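Local coordinates for lysosome-associated membrane glycoprotein 2 (Mus musculus, PDB 5GV3) that helps lysosomes form, supports autophagy and, by directly inhibiting the proton channel TMEM175, keeps the lysosomal lumen acidic, at residues A[116-119]-A[120-123]. Residues are numbered along the deposited sequence; the frame is centred on the assembly and turned at random.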
loop_
_atom_site.group_PDB
_atom_site.type_symbol
_atom_site.label_atom_id
_atom_site.label_comp_id
_atom_site.label_asym_id
_atom_site.label_seq_id
_atom_site.Cartn_x
_atom_site.Cartn_y
_atom_site.Cartn_z
ATOM N N LYS A 116 -7.162 -11.845 -4.652
ATOM C CA LYS A 116 -6.586 -12.921 -5.410
ATOM C C LYS A 116 -6.165 -12.572 -6.825
ATOM O O LYS A 116 -6.921 -11.971 -7.577
ATOM C CB LYS A 116 -7.567 -14.072 -5.412
ATOM C CG LYS A 116 -6.820 -15.305 -5.262
ATOM C CD LYS A 116 -5.874 -15.119 -4.112
ATOM C CE LYS A 116 -5.336 -16.422 -3.726
ATOM N NZ LYS A 116 -4.105 -16.327 -2.941
ATOM N N VAL A 117 -4.935 -12.946 -7.167
ATOM C CA VAL A 117 -4.387 -12.668 -8.484
ATOM C C VAL A 117 -3.648 -13.896 -8.995
ATOM O O VAL A 117 -2.857 -14.505 -8.268
ATOM C CB VAL A 117 -3.425 -11.454 -8.457
ATOM C CG1 VAL A 117 -2.794 -11.239 -9.821
ATOM C CG2 VAL A 117 -4.161 -10.198 -8.023
ATOM N N PRO A 118 -3.925 -14.283 -10.247
ATOM C CA PRO A 118 -3.223 -15.399 -10.876
ATOM C C PRO A 118 -1.741 -15.145 -10.998
ATOM O O PRO A 118 -1.291 -14.001 -10.959
ATOM C CB PRO A 118 -3.858 -15.483 -12.266
ATOM C CG PRO A 118 -5.167 -14.836 -12.128
ATOM C CD PRO A 118 -5.002 -13.760 -11.100
ATOM N N LEU A 119 -0.990 -16.223 -11.148
ATOM C CA LEU A 119 0.427 -16.122 -11.416
ATOM C C LEU A 119 0.595 -15.781 -12.881
ATOM O O LEU A 119 -0.365 -15.853 -13.649
ATOM C CB LEU A 119 1.141 -17.434 -11.105
ATOM C CG LEU A 119 2.044 -17.494 -9.882
ATOM C CD1 LEU A 119 1.264 -17.119 -8.651
ATOM C CD2 LEU A 119 2.633 -18.889 -9.752
ATOM N N ASP A 120 1.810 -15.402 -13.253
ATOM C CA ASP A 120 2.165 -15.136 -14.643
ATOM C C ASP A 120 1.367 -14.024 -15.325
ATOM O O ASP A 120 1.274 -13.997 -16.546
ATOM C CB ASP A 120 2.010 -16.422 -15.458
ATOM C CG ASP A 120 3.161 -17.390 -15.242
ATOM O OD1 ASP A 120 4.163 -16.993 -14.610
ATOM O OD2 ASP A 120 3.066 -18.551 -15.696
ATOM N N VAL A 121 0.748 -13.136 -14.557
ATOM C CA VAL A 121 0.054 -12.009 -15.172
ATOM C C VAL A 121 0.376 -10.724 -14.427
ATOM O O VAL A 121 0.829 -10.750 -13.281
ATOM C CB VAL A 121 -1.478 -12.209 -15.207
ATOM C CG1 VAL A 121 -1.833 -13.530 -15.879
ATOM C CG2 VAL A 121 -2.067 -12.132 -13.805
ATOM N N ILE A 122 0.115 -9.592 -15.064
ATOM C CA ILE A 122 0.242 -8.327 -14.362
ATOM C C ILE A 122 -1.155 -7.849 -14.001
ATOM O O ILE A 122 -2.059 -7.843 -14.838
ATOM C CB ILE A 122 0.994 -7.251 -15.189
ATOM C CG1 ILE A 122 1.017 -5.915 -14.435
ATOM C CG2 ILE A 122 0.386 -7.084 -16.570
ATOM C CD1 ILE A 122 2.212 -5.050 -14.765
ATOM N N PHE A 123 -1.352 -7.514 -12.731
ATOM C CA PHE A 123 -2.651 -7.036 -12.290
ATOM C C PHE A 123 -2.762 -5.538 -12.561
ATOM O O PHE A 123 -1.885 -4.759 -12.182
ATOM C CB PHE A 123 -2.872 -7.332 -10.808
ATOM C CG PHE A 123 -4.169 -6.808 -10.289
ATOM C CD1 PHE A 123 -5.360 -7.424 -10.626
ATOM C CD2 PHE A 123 -4.204 -5.689 -9.474
ATOM C CE1 PHE A 123 -6.566 -6.932 -10.155
ATOM C CE2 PHE A 123 -5.406 -5.199 -9.000
ATOM C CZ PHE A 123 -6.587 -5.823 -9.344
#
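Val117 turns its CG1 anti to the backbone N (chi1 176°) and Phe123 does the same with its CG (chi1 178°), which brings one valine methyl to the ring and the other to the CB that carries it. They face each other across the short connection between the two beta-sheets of the first lumenal domain: the chain passes from strand 106-117, at the margin of the four-stranded antiparallel sheet, through a tight turn into strand 122-125 of the mixed sheet. Val117 CG2 sits 4.0 Å from Phe123 CD1 and CG1 the same 4.0 Å from Phe123 CB, the two side chains crossing at about a right angle. Both are buried; the ring of Phe115 meets that of Phe123 at an incline, while Tyr81 and Ile83 of strand 81-91 touch the valine. Nearer the bend, Val121 sends CG2 back toward Val117 and Pro118, where it lies 4.1 Å from Val117 CG1 and 4.1 Å from Pro118 CB. Asp120 takes a positive phi within the turn, and its carbonyl O accepts a hydrogen bond from Ser155 OG. Gln159 of strand 158-160 touches both Pro118 and Val121. The methyls of Val121 also rest on backbone oxygens of the turn, CG1 at 3.5 Å from Leu119 O and CG2 at 3.5 Å from Pro118 O.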